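Local structure of Xaa-Pro dipeptidase (Lactobacillus brevis, 3I7M) at residues 20-25 and 41-46; 55-60 and 74-79; 97-102 and 119-124. The protein is the creatinase/prolidase N-terminal domain of a probable manganese-dependent metalloexopeptidase of family M24B. All blocks are in the same frame, centred on the assembly; numbering follows the deposited sequence. Where two conformers were deposited one is given.

Interaction 1: residues 20-25 and 41-46; sequences MTYLSN and ERVLAL
Y22 reaches along the sheet from strand 20-23 to lay the end of its ring against the methyl of A45. The tyrosine starts out pointing away from the 41-46 segment, but with CG anti to the backbone N (chi1 179°) the extended side chain carries the ring end back toward that segment, until its CE1 lies 3.4 Å from A45 CB. The methyl meets the ring obliquely, near CE1, CZ and OH. Beyond it the hydroxyl passes V43, whose side chain crosses that of the tyrosine at about a right angle, with CG1 of V43 3.7 Å from OH of Y22. The phenol oxygen is thus flanked on two adjoining sides by apolar carbon, A45 CB and V43 CG1, and it hydrogen-bonds to a water 2.6 Å from Y22 OH. That water also donates to the carbonyl O of L44. The same carbonyl takes a second water proton, from a molecule that donates to S24 O as well, so L44 O is gripped twice where the two chains splay apart.

Leucines occupy the other face. L23 and L46 form an antiparallel hydrogen-bonded pair, joined by L23 N to L46 O at 2.8 Å and by L46 N to L23 O at 2.9 Å. Their side chains rise from the same face, CB of L23 standing 4.2 Å from CB of L46. The pairing is short: the touching parts run 138° apart, and past S24 the first chain turns off into helix 26-33, with N25 as its N-cap.

The contact lies in the middle of the domain's mixed sheet, where strand 20-23 is flanked by 45-48 and 101-104. Helix 84-94 packs on the face of Y22 and V43 through W85, whereas helix 26-33 packs on L23 and L46 through T28, L32 and T33.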
HETATM    1  N   MSE A  20       6.996   1.745   6.478  1.00 10.02           N
HETATM    2  CA  MSE A  20       6.356   1.273   5.245  1.00 10.56           C
HETATM    3  C   MSE A  20       5.724   2.471   4.591  1.00  9.00           C
HETATM    4  O   MSE A  20       5.488   3.510   5.206  1.00 10.43           O
HETATM    5  CB  MSE A  20       5.346   0.196   5.442  1.00 12.94           C
HETATM    6  CG  MSE A  20       4.200   0.671   6.278  1.00 14.23           C
HETATM    7 SE   MSE A  20       3.016  -0.774   6.754  0.60 19.54          SE
HETATM    8  CE  MSE A  20       1.604   0.193   7.382  1.00 19.09           C
ATOM      9  N   THR A  21       5.461   2.301   3.294  1.00  8.98           N
ATOM     10  CA  THR A  21       4.676   3.222   2.484  1.00  8.88           C
ATOM     11  C   THR A  21       3.422   2.497   2.024  1.00  9.16           C
ATOM     12  O   THR A  21       3.544   1.396   1.456  1.00  9.82           O
ATOM     13  CB  THR A  21       5.518   3.693   1.349  1.00  9.81           C
ATOM     14  OG1 THR A  21       6.532   4.570   1.880  1.00 10.28           O
ATOM     15  CG2 THR A  21       4.710   4.473   0.349  1.00 11.42           C
ATOM     16  N   TYR A  22       2.265   3.129   2.211  1.00  8.60           N
ATOM     17  CA  TYR A  22       0.964   2.550   1.821  1.00  8.45           C
ATOM     18  C   TYR A  22       0.468   3.359   0.661  1.00  7.30           C
ATOM     19  O   TYR A  22       0.103   4.543   0.846  1.00  8.40           O
ATOM     20  CB  TYR A  22       0.037   2.617   3.029  1.00  7.91           C
ATOM     21  CG  TYR A  22      -1.339   2.069   2.729  1.00  8.07           C
ATOM     22  CD1 TYR A  22      -1.614   0.731   2.966  1.00 10.38           C
ATOM     23  CD2 TYR A  22      -2.363   2.889   2.374  1.00  8.16           C
ATOM     24  CE1 TYR A  22      -2.869   0.222   2.663  1.00  9.81           C
ATOM     25  CE2 TYR A  22      -3.658   2.369   2.071  1.00  8.67           C
ATOM     26  CZ  TYR A  22      -3.855   1.052   2.279  1.00  7.96           C
ATOM     27  OH  TYR A  22      -5.116   0.521   1.957  1.00 12.57           O
ATOM     28  N   LEU A  23       0.451   2.795  -0.553  1.00  8.64           N
ATOM     29  CA  LEU A  23      -0.009   3.473  -1.791  1.00  8.23           C
ATOM     30  C   LEU A  23      -1.449   3.045  -2.071  1.00  8.00           C
ATOM     31  O   LEU A  23      -1.752   1.820  -2.055  1.00 10.03           O
ATOM     32  CB  LEU A  23       0.888   3.080  -2.921  1.00  9.61           C
ATOM     33  CG  LEU A  23       2.337   3.526  -2.747  1.00  8.71           C
ATOM     34  CD1 LEU A  23       3.118   3.002  -3.963  1.00 12.16           C
ATOM     35  CD2 LEU A  23       2.532   5.013  -2.529  1.00  8.93           C
ATOM     36  N   SER A  24      -2.291   4.050  -2.249  1.00  7.37           N
ATOM     37  CA  SER A  24      -3.744   3.859  -2.457  1.00  8.50           C
ATOM     38  C   SER A  24      -4.271   4.516  -3.709  1.00  8.73           C
ATOM     39  O   SER A  24      -5.470   4.307  -4.028  1.00  9.55           O
ATOM     40  CB  SER A  24      -4.478   4.425  -1.228  1.00  9.29           C
ATOM     41  OG  SER A  24      -4.133   5.805  -1.028  1.00  8.62           O
ATOM     42  N   ASN A  25      -3.514   5.406  -4.347  1.00  8.86           N
ATOM     43  CA  ASN A  25      -4.016   6.151  -5.496  1.00  9.55           C
ATOM     44  C   ASN A  25      -4.051   5.201  -6.695  1.00 10.32           C
ATOM     45  O   ASN A  25      -3.015   4.716  -7.060  1.00 10.43           O
ATOM     46  CB  ASN A  25      -3.142   7.396  -5.730  1.00  9.47           C
ATOM     47  CG  ASN A  25      -3.627   8.294  -6.810  1.00  9.48           C
ATOM     48  OD1 ASN A  25      -4.539   7.948  -7.596  1.00 12.40           O
ATOM     49  ND2 ASN A  25      -3.074   9.471  -6.847  1.00 12.06           N
ATOM     50  N   GLU A  41     -15.207   1.576  -3.906  1.00 22.31           N
ATOM     51  CA  GLU A  41     -15.505   1.532  -2.486  0.60 21.91           C
ATOM     52  C   GLU A  41     -14.606   0.503  -1.806  1.00 20.41           C
ATOM     53  O   GLU A  41     -14.219   0.691  -0.669  1.00 20.20           O
ATOM     54  CB  GLU A  41     -16.979   1.275  -2.229  0.60 22.97           C
ATOM     55  CG  GLU A  41     -17.925   2.206  -3.035  0.60 24.19           C
ATOM     56  CD  GLU A  41     -19.077   2.775  -2.219  0.60 27.85           C
ATOM     57  OE1 GLU A  41     -19.345   2.276  -1.099  0.60 29.47           O
ATOM     58  OE2 GLU A  41     -19.719   3.729  -2.705  0.60 29.75           O
ATOM     59  N   ARG A  42     -14.192  -0.544  -2.517  1.00 17.65           N
ATOM     60  CA  ARG A  42     -13.339  -1.553  -1.913  1.00 15.25           C
ATOM     61  C   ARG A  42     -11.877  -1.084  -1.765  1.00 14.08           C
ATOM     62  O   ARG A  42     -11.534   0.067  -2.070  1.00 15.06           O
ATOM     63  CB  ARG A  42     -13.461  -2.888  -2.627  1.00 15.08           C
ATOM     64  CG  ARG A  42     -14.802  -3.672  -2.277  1.00 17.25           C
ATOM     65  CD  ARG A  42     -14.928  -4.878  -3.193  1.00 13.75           C
ATOM     66  NE  ARG A  42     -16.201  -5.568  -3.227  1.00 17.05           N
ATOM     67  CZ  ARG A  42     -17.284  -5.025  -3.734  1.00 15.58           C
ATOM     68  NH1 ARG A  42     -18.396  -5.725  -3.826  1.00 14.01           N
ATOM     69  NH2 ARG A  42     -17.247  -3.795  -4.198  1.00 20.39           N
ATOM     70  N   VAL A  43     -11.036  -1.957  -1.259  1.00 11.87           N
ATOM     71  CA  VAL A  43      -9.697  -1.568  -0.837  1.00 10.64           C
ATOM     72  C   VAL A  43      -8.678  -2.202  -1.777  1.00 10.15           C
ATOM     73  O   VAL A  43      -8.584  -3.444  -1.928  1.00 11.80           O
ATOM     74  CB  VAL A  43      -9.418  -1.963   0.630  1.00 12.05           C
ATOM     75  CG1 VAL A  43      -7.958  -1.599   1.028  1.00 11.61           C
ATOM     76  CG2 VAL A  43     -10.409  -1.370   1.545  1.00 10.40           C
ATOM     77  N   LEU A  44      -7.913  -1.372  -2.477  1.00  9.63           N
ATOM     78  CA  LEU A  44      -6.789  -1.762  -3.331  1.00  8.65           C
ATOM     79  C   LEU A  44      -5.571  -0.981  -2.859  1.00  8.96           C
ATOM     80  O   LEU A  44      -5.664   0.263  -2.740  1.00 12.56           O
ATOM     81  CB  LEU A  44      -7.079  -1.425  -4.763  1.00  9.75           C
ATOM     82  CG  LEU A  44      -5.935  -1.547  -5.767  1.00 10.87           C
ATOM     83  CD1 LEU A  44      -5.538  -3.024  -6.008  1.00 11.95           C
ATOM     84  CD2 LEU A  44      -6.259  -0.862  -7.089  1.00 14.15           C
ATOM     85  N   ALA A  45      -4.502  -1.680  -2.532  1.00  7.47           N
ATOM     86  CA  ALA A  45      -3.313  -0.991  -2.010  1.00  8.22           C
ATOM     87  C   ALA A  45      -2.072  -1.672  -2.467  1.00  9.11           C
ATOM     88  O   ALA A  45      -2.060  -2.877  -2.760  1.00 10.26           O
ATOM     89  CB  ALA A  45      -3.375  -1.026  -0.447  1.00 11.88           C
ATOM     90  N   LEU A  46      -0.995  -0.912  -2.485  1.00  9.45           N
ATOM     91  CA  LEU A  46       0.343  -1.423  -2.774  1.00  9.89           C
ATOM     92  C   LEU A  46       1.244  -0.979  -1.623  1.00  8.80           C
ATOM     93  O   LEU A  46       1.342   0.222  -1.360  1.00  9.94           O
ATOM     94  CB  LEU A  46       0.835  -0.949  -4.131  1.00 10.37           C
ATOM     95  CG  LEU A  46       2.031  -1.677  -4.731  1.00 12.87           C
ATOM     96  CD1 LEU A  46       2.117  -1.364  -6.237  1.00 17.16           C
ATOM     97  CD2 LEU A  46       3.255  -1.249  -3.987  1.00 14.82           C
TER
HETATM   98  O   HOH W   1      -6.044   1.610  -0.154  1.00 14.38           O
HETATM   99  O   HOH W   2      -6.488   2.085  -4.783  1.00 20.40           O

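Interaction 2: residues 55-60 and 74-79; sequences FIFAPA and PVIGYL
F57 and Y78 meet across neighbouring parallel strands of a beta-alpha-beta unit, strand 55-59, helix 63-67 and strand 75-78, at one edge of the mixed sheet. The strand axes approach to 4.6 Å with their directions 27° apart. Five backbone hydrogen bonds join them, from I56 N to P74 O at one end to A60 N to Y78 O at the other.

On the face carrying F57 and I76, I76 is the bump, touching with both arms: its CD1 lies 3.5 Å from F55 CD1, while the branch methyl CG2 sits against CD1 and CE1 of F57, so the isoleucine fills the hollow between the two phenylalanines. F57 is wedged in turn between I76 and Y78. Its ring lies nearly parallel to that of Y78, planes 14° apart, but with centroids 5.3 Å apart the pair is offset so far that little of either ring covers the other. The tyrosine gets there because CG stands between its backbone N and carbonyl carbon (chi1 83°), which tips the ring back over the first strand, alongside P59. Its hydroxyl is hydrogen-bonded to the backbone N of V43.

The other face carries I56, V75 and A58. I56 CG2 and V75 CG1 run alongside each other, and I66 of helix 63-67 packs on both residues. Farther on, A60 sits against the bare CA of G77, CA to CA 4.2 Å, in the room a side chain would take. G77 CA is also 3.1 Å from A58 O, a CA-H...O contact beside the hydrogen bond from Y78 N to that same oxygen.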
ATOM      1  N   PHE A  55       3.981  -5.851  -1.437  1.00 10.82           N
ATOM      2  CA  PHE A  55       2.851  -6.684  -1.802  1.00 11.16           C
ATOM      3  C   PHE A  55       1.711  -5.786  -2.256  1.00 10.60           C
ATOM      4  O   PHE A  55       1.649  -4.583  -1.943  1.00 10.57           O
ATOM      5  CB  PHE A  55       2.397  -7.608  -0.687  1.00 11.20           C
ATOM      6  CG  PHE A  55       1.812  -6.957   0.517  1.00 13.95           C
ATOM      7  CD1 PHE A  55       0.452  -6.688   0.627  1.00 12.25           C
ATOM      8  CD2 PHE A  55       2.621  -6.662   1.595  1.00 13.12           C
ATOM      9  CE1 PHE A  55      -0.074  -6.092   1.757  1.00 12.36           C
ATOM     10  CE2 PHE A  55       2.133  -6.111   2.756  1.00 12.27           C
ATOM     11  CZ  PHE A  55       0.748  -5.830   2.855  1.00 11.92           C
ATOM     12  N   ILE A  56       0.790  -6.349  -3.008  1.00 10.65           N
ATOM     13  CA  ILE A  56      -0.465  -5.707  -3.365  1.00  9.80           C
ATOM     14  C   ILE A  56      -1.590  -6.387  -2.588  1.00  9.70           C
ATOM     15  O   ILE A  56      -1.588  -7.621  -2.395  1.00 10.55           O
ATOM     16  CB  ILE A  56      -0.733  -5.751  -4.863  1.00 10.26           C
ATOM     17  CG1 ILE A  56       0.250  -4.837  -5.522  1.00 10.80           C
ATOM     18  CG2 ILE A  56      -2.163  -5.364  -5.227  1.00 11.23           C
ATOM     19  CD1 ILE A  56       0.187  -4.903  -7.052  1.00 14.84           C
ATOM     20  N   PHE A  57      -2.576  -5.600  -2.151  1.00  9.09           N
ATOM     21  CA  PHE A  57      -3.773  -6.092  -1.474  1.00  9.87           C
ATOM     22  C   PHE A  57      -4.970  -5.614  -2.271  1.00  8.82           C
ATOM     23  O   PHE A  57      -5.037  -4.442  -2.675  1.00  9.24           O
ATOM     24  CB  PHE A  57      -3.846  -5.548  -0.052  1.00  9.71           C
ATOM     25  CG  PHE A  57      -4.925  -6.128   0.737  1.00 10.81           C
ATOM     26  CD1 PHE A  57      -4.726  -7.298   1.476  1.00 13.40           C
ATOM     27  CD2 PHE A  57      -6.190  -5.540   0.791  1.00 12.94           C
ATOM     28  CE1 PHE A  57      -5.783  -7.871   2.211  1.00 14.20           C
ATOM     29  CE2 PHE A  57      -7.203  -6.160   1.546  1.00 15.27           C
ATOM     30  CZ  PHE A  57      -6.944  -7.302   2.220  1.00 14.14           C
ATOM     31  N   ALA A  58      -5.902  -6.513  -2.631  1.00  9.29           N
ATOM     32  CA  ALA A  58      -6.949  -6.206  -3.543  1.00  8.75           C
ATOM     33  C   ALA A  58      -8.174  -7.013  -3.293  1.00  8.85           C
ATOM     34  O   ALA A  58      -8.086  -8.068  -2.684  1.00 10.03           O
ATOM     35  CB  ALA A  58      -6.499  -6.450  -4.985  1.00  9.31           C
ATOM     36  N   PRO A  59      -9.331  -6.612  -3.839  1.00  8.59           N
ATOM     37  CA  PRO A  59     -10.491  -7.512  -3.839  1.00  8.42           C
ATOM     38  C   PRO A  59     -10.151  -8.794  -4.569  1.00  7.98           C
ATOM     39  O   PRO A  59      -9.440  -8.789  -5.558  1.00  9.38           O
ATOM     40  CB  PRO A  59     -11.573  -6.698  -4.511  1.00  9.74           C
ATOM     41  CG  PRO A  59     -11.057  -5.186  -4.436  1.00 14.00           C
ATOM     42  CD  PRO A  59      -9.607  -5.317  -4.516  1.00  9.23           C
ATOM     43  N   ALA A  60     -10.667  -9.915  -4.058  1.00  9.74           N
ATOM     44  CA  ALA A  60     -10.362 -11.232  -4.591  1.00  9.23           C
ATOM     45  C   ALA A  60     -10.539 -11.347  -6.107  1.00  9.78           C
ATOM     46  O   ALA A  60      -9.696 -11.964  -6.764  1.00 10.69           O
ATOM     47  CB  ALA A  60     -11.198 -12.269  -3.879  1.00 10.54           C
ATOM     48  N   PRO A  74       3.890 -10.767  -4.040  1.00 15.32           N
ATOM     49  CA  PRO A  74       2.565 -11.248  -3.647  1.00 14.93           C
ATOM     50  C   PRO A  74       1.381 -10.305  -3.939  1.00 14.78           C
ATOM     51  O   PRO A  74       1.519  -9.070  -3.979  1.00 13.94           O
ATOM     52  CB  PRO A  74       2.711 -11.544  -2.197  1.00 16.04           C
ATOM     53  CG  PRO A  74       4.160 -11.833  -2.041  1.00 14.95           C
ATOM     54  CD  PRO A  74       4.834 -10.896  -2.932  1.00 15.66           C
ATOM     55  N   VAL A  75       0.266 -10.927  -4.249  1.00 14.06           N
ATOM     56  CA  VAL A  75      -1.034 -10.280  -4.357  1.00 13.09           C
ATOM     57  C   VAL A  75      -1.996 -11.018  -3.464  1.00 13.58           C
ATOM     58  O   VAL A  75      -2.290 -12.242  -3.683  1.00 15.13           O
ATOM     59  CB  VAL A  75      -1.582 -10.224  -5.788  1.00 13.38           C
ATOM     60  CG1 VAL A  75      -2.898  -9.386  -5.812  1.00 14.03           C
ATOM     61  CG2 VAL A  75      -0.571  -9.707  -6.854  1.00 13.70           C
ATOM     62  N   ILE A  76      -2.540 -10.321  -2.476  1.00 12.81           N
ATOM     63  CA  ILE A  76      -3.362 -10.857  -1.454  1.00 11.75           C
ATOM     64  C   ILE A  76      -4.771 -10.361  -1.670  1.00 12.93           C
ATOM     65  O   ILE A  76      -5.018  -9.168  -1.760  1.00 13.37           O
ATOM     66  CB  ILE A  76      -2.904 -10.416  -0.022  1.00 14.65           C
ATOM     67  CG1 ILE A  76      -1.465 -10.885   0.252  1.00 17.97           C
ATOM     68  CG2 ILE A  76      -3.818 -10.929   1.053  1.00 13.29           C
ATOM     69  CD1 ILE A  76      -0.437  -9.946  -0.237  1.00 22.10           C
ATOM     70  N   GLY A  77      -5.708 -11.272  -1.792  1.00 11.04           N
ATOM     71  CA  GLY A  77      -7.073 -10.891  -1.973  1.00 10.85           C
ATOM     72  C   GLY A  77      -7.930 -10.987  -0.754  1.00 10.61           C
ATOM     73  O   GLY A  77      -7.600 -11.704   0.221  1.00 12.23           O
ATOM     74  N   TYR A  78      -9.028 -10.290  -0.818  1.00  8.85           N
ATOM     75  CA  TYR A  78     -10.033 -10.372   0.239  1.00 10.69           C
ATOM     76  C   TYR A  78     -11.405 -10.457  -0.338  1.00 10.28           C
ATOM     77  O   TYR A  78     -11.758  -9.887  -1.385  1.00 10.63           O
ATOM     78  CB  TYR A  78      -9.919  -9.218   1.248  1.00  9.72           C
ATOM     79  CG  TYR A  78     -10.577  -7.920   0.859  1.00 12.17           C
ATOM     80  CD1 TYR A  78     -11.736  -7.504   1.426  1.00 10.39           C
ATOM     81  CD2 TYR A  78      -9.959  -7.066  -0.070  1.00 11.63           C
ATOM     82  CE1 TYR A  78     -12.363  -6.358   1.093  1.00 10.23           C
ATOM     83  CE2 TYR A  78     -10.586  -5.872  -0.401  1.00 11.89           C
ATOM     84  CZ  TYR A  78     -11.744  -5.505   0.193  1.00 10.05           C
ATOM     85  OH  TYR A  78     -12.332  -4.285  -0.114  1.00 12.61           O
ATOM     86  N   LEU A  79     -12.278 -11.165   0.405  1.00 13.97           N
ATOM     87  CA  LEU A  79     -13.681 -11.344   0.020  1.00 15.22           C
ATOM     88  C   LEU A  79     -14.534 -10.256   0.603  1.00 16.85           C
ATOM     89  O   LEU A  79     -14.130  -9.629   1.572  1.00 17.51           O
ATOM     90  CB  LEU A  79     -14.177 -12.743   0.404  1.00 15.32           C
ATOM     91  CG  LEU A  79     -13.433 -13.807  -0.429  1.00 17.62           C
ATOM     92  CD1 LEU A  79     -13.468 -15.169   0.337  1.00 22.58           C
ATOM     93  CD2 LEU A  79     -13.991 -13.949  -1.793  1.00 20.57           C
TER

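Interaction 3: residues 97-102 and 119-124; sequences VNPEHV and AQFSAP
E100 and P124 mark where the irregular backbones of residues 97-102 and 119-124 pass closest, their CA atoms 4.3 Å apart, just before the chain enters strands 101-104 and 125-129. The carbonyls of P99 and E100 both face the second proline: P124 CA lies 3.5 Å from P99 O, a CA-H...O contact, and 3.3 Å from E100 O.

The main side-chain meeting is P99 on F121. The pyrrolidine ring presents CG to one face of the phenyl ring, 3.5 Å from the F121 centroid and 15° off the ring normal, a CH-pi contact over the centre of the ring. CD of P99 settles beside it, 3.4 Å from F121 CD2. F121 CG, anti to its own carbonyl carbon (chi1 -59°), holds this face against the proline, and M20 of strand 20-23 packs on both residues.

Toward the surface the join turns polar. A single water accepts from A123 N and donates to N98 OD1, 2.7 Å away in one of the two conformers of N98. It also approaches P99 O, though at an unusually short and therefore doubtful distance.

The direct contact is therefore mainly apolar, resting on P99 against F121. The prolines, lacking N-H groups, offer no backbone donor at their own positions, and the clear polar link runs through the water that takes the A123 amide proton.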
ATOM      1  N   VAL A  97       6.931  -6.374  10.837  1.00 16.12           N
ATOM      2  CA  VAL A  97       6.910  -4.942  10.922  1.00 15.19           C
ATOM      3  C   VAL A  97       5.851  -4.495  11.895  1.00 14.33           C
ATOM      4  O   VAL A  97       4.667  -4.878  11.792  1.00 16.04           O
ATOM      5  CB  VAL A  97       6.673  -4.296   9.532  1.00 14.98           C
ATOM      6  CG1 VAL A  97       6.403  -2.778   9.708  1.00 14.83           C
ATOM      7  CG2 VAL A  97       7.811  -4.613   8.564  1.00 17.74           C
ATOM      8  N   ASN A  98       6.269  -3.712  12.888  1.00 14.97           N
ATOM      9  CA  ASN A  98       5.357  -3.034  13.801  0.60 14.42           C
ATOM     10  C   ASN A  98       5.527  -1.589  13.438  1.00 14.78           C
ATOM     11  O   ASN A  98       6.484  -0.942  13.901  1.00 15.15           O
ATOM     12  CB  ASN A  98       5.732  -3.280  15.266  0.60 16.12           C
ATOM     13  CG  ASN A  98       4.864  -2.493  16.256  0.60 17.98           C
ATOM     14  OD1 ASN A  98       3.799  -1.977  15.926  0.60 19.88           O
ATOM     15  ND2 ASN A  98       5.324  -2.444  17.513  0.60 23.52           N
ATOM     16  N   PRO A  99       4.634  -1.060  12.574  1.00 13.11           N
ATOM     17  CA  PRO A  99       4.977   0.233  11.966  1.00 14.24           C
ATOM     18  C   PRO A  99       4.977   1.423  12.884  1.00 14.17           C
ATOM     19  O   PRO A  99       4.057   1.631  13.720  1.00 15.50           O
ATOM     20  CB  PRO A  99       3.921   0.425  10.877  1.00 14.34           C
ATOM     21  CG  PRO A  99       2.823  -0.432  11.228  1.00 15.45           C
ATOM     22  CD  PRO A  99       3.390  -1.617  12.013  1.00 13.79           C
ATOM     23  N   GLU A 100       5.998   2.236  12.721  1.00 12.80           N
ATOM     24  CA  GLU A 100       6.060   3.514  13.412  1.00 13.10           C
ATOM     25  C   GLU A 100       5.697   4.573  12.392  1.00 13.04           C
ATOM     26  O   GLU A 100       4.496   4.729  12.124  1.00 12.13           O
ATOM     27  CB  GLU A 100       7.428   3.714  14.069  1.00 15.09           C
ATOM     28  CG  GLU A 100       7.611   2.719  15.232  1.00 19.29           C
ATOM     29  CD  GLU A 100       8.873   2.927  16.043  1.00 24.84           C
ATOM     30  OE1 GLU A 100       9.471   4.014  15.995  1.00 29.12           O
ATOM     31  OE2 GLU A 100       9.244   1.961  16.737  1.00 32.64           O
ATOM     32  N   HIS A 101       6.633   5.234  11.735  1.00 10.94           N
ATOM     33  CA  HIS A 101       6.271   6.199  10.719  1.00 11.11           C
ATOM     34  C   HIS A 101       5.783   5.490   9.482  1.00 11.04           C
ATOM     35  O   HIS A 101       6.417   4.531   9.015  1.00 10.15           O
ATOM     36  CB  HIS A 101       7.397   7.158  10.402  1.00 12.02           C
ATOM     37  CG  HIS A 101       7.820   7.952  11.570  1.00 11.03           C
ATOM     38  ND1 HIS A 101       7.252   9.161  11.894  1.00 13.36           N
ATOM     39  CD2 HIS A 101       8.647   7.631  12.588  1.00 15.52           C
ATOM     40  CE1 HIS A 101       7.827   9.615  13.001  1.00 15.25           C
ATOM     41  NE2 HIS A 101       8.650   8.690  13.457  1.00 17.64           N
ATOM     42  N   VAL A 102       4.600   5.875   8.993  1.00  9.03           N
ATOM     43  CA  VAL A 102       3.973   5.333   7.788  1.00  9.65           C
ATOM     44  C   VAL A 102       3.736   6.446   6.791  1.00  9.09           C
ATOM     45  O   VAL A 102       3.217   7.505   7.157  1.00 12.07           O
ATOM     46  CB  VAL A 102       2.638   4.591   8.097  1.00  9.55           C
ATOM     47  CG1 VAL A 102       2.077   4.038   6.819  1.00 11.73           C
ATOM     48  CG2 VAL A 102       2.863   3.486   9.120  1.00 11.61           C
ATOM     49  N   ALA A 119      -5.747   2.072  13.137  1.00  9.24           N
ATOM     50  CA  ALA A 119      -6.369   1.337  14.273  1.00  9.05           C
ATOM     51  C   ALA A 119      -5.851  -0.058  14.411  1.00 10.50           C
ATOM     52  O   ALA A 119      -5.948  -0.622  15.499  1.00 11.71           O
ATOM     53  CB  ALA A 119      -7.877   1.332  14.134  1.00 11.36           C
ATOM     54  N   GLN A 120      -5.276  -0.630  13.388  1.00  9.93           N
ATOM     55  CA  GLN A 120      -4.826  -2.032  13.436  1.00 10.41           C
ATOM     56  C   GLN A 120      -3.435  -2.189  14.009  1.00 13.70           C
ATOM     57  O   GLN A 120      -3.011  -3.320  14.229  1.00 14.97           O
ATOM     58  CB  GLN A 120      -4.891  -2.600  12.033  1.00 11.64           C
ATOM     59  CG  GLN A 120      -6.281  -2.672  11.529  1.00 11.43           C
ATOM     60  CD  GLN A 120      -7.157  -3.749  12.211  1.00 10.53           C
ATOM     61  OE1 GLN A 120      -6.660  -4.827  12.567  1.00 15.65           O
ATOM     62  NE2 GLN A 120      -8.407  -3.432  12.451  1.00 16.80           N
ATOM     63  N   PHE A 121      -2.730  -1.082  14.238  1.00 12.72           N
ATOM     64  CA  PHE A 121      -1.336  -1.063  14.695  1.00 13.73           C
ATOM     65  C   PHE A 121      -1.198  -0.415  16.049  1.00 15.44           C
ATOM     66  O   PHE A 121      -2.057   0.377  16.428  1.00 15.36           O
ATOM     67  CB  PHE A 121      -0.452  -0.373  13.686  1.00 13.53           C
ATOM     68  CG  PHE A 121      -0.487  -1.027  12.337  1.00 14.69           C
ATOM     69  CD1 PHE A 121      -1.017  -0.352  11.258  1.00 14.47           C
ATOM     70  CD2 PHE A 121       0.029  -2.293  12.149  1.00 13.37           C
ATOM     71  CE1 PHE A 121      -1.056  -0.935  10.040  1.00 15.18           C
ATOM     72  CE2 PHE A 121      -0.004  -2.839  10.891  1.00 15.26           C
ATOM     73  CZ  PHE A 121      -0.531  -2.138   9.859  1.00 13.34           C
ATOM     74  N   SER A 122      -0.134  -0.724  16.784  1.00 17.31           N
ATOM     75  CA  SER A 122      -0.130  -0.269  18.179  1.00 18.19           C
ATOM     76  C   SER A 122       0.069   1.227  18.343  1.00 17.71           C
ATOM     77  O   SER A 122      -0.652   1.863  19.107  1.00 17.65           O
ATOM     78  CB  SER A 122       0.861  -1.027  19.023  1.00 19.67           C
ATOM     79  OG  SER A 122       2.024  -1.260  18.303  1.00 24.59           O
ATOM     80  N   ALA A 123       1.004   1.817  17.613  1.00 15.18           N
ATOM     81  CA  ALA A 123       1.194   3.272  17.733  1.00 15.30           C
ATOM     82  C   ALA A 123       1.925   3.810  16.523  1.00 15.63           C
ATOM     83  O   ALA A 123       3.054   4.261  16.585  1.00 16.20           O
ATOM     84  CB  ALA A 123       1.894   3.687  19.018  1.00 14.90           C
ATOM     85  N   PRO A 124       1.263   3.778  15.394  1.00 13.05           N
ATOM     86  CA  PRO A 124       1.873   4.309  14.162  1.00 12.17           C
ATOM     87  C   PRO A 124       1.789   5.835  14.105  1.00 13.24           C
ATOM     88  O   PRO A 124       1.001   6.438  14.847  1.00 15.06           O
ATOM     89  CB  PRO A 124       0.977   3.710  13.068  1.00 13.85           C
ATOM     90  CG  PRO A 124      -0.386   3.639  13.759  1.00 12.87           C
ATOM     91  CD  PRO A 124      -0.118   3.288  15.146  1.00 13.69           C
TER
HETATM   92  O   HOH W   3       2.860   0.500  15.651  1.00 22.72           O

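In the fold
From the N terminus the three contacts follow one another in series, none nested in or crossing another. Interaction 1 closes the excursion through helix 26-33 and joins the two central strands of the sheet. Strand 45-48 then leads to 55-59, its sheet neighbour, where interaction 2 closes the loop through helix 63-67 and adds the edge strand 75-78. These two touch directly: A45 N probably bonds to F57 O. After helix 84-94 the chain crosses to the other half of the sheet, and interaction 3 closes the excursion through helix 111-118 at the start of 101-104 and 125-129. M20 connects it to interaction 1, whereas interactions 2 and 3 stay about 8 Å apart at their nearest atoms.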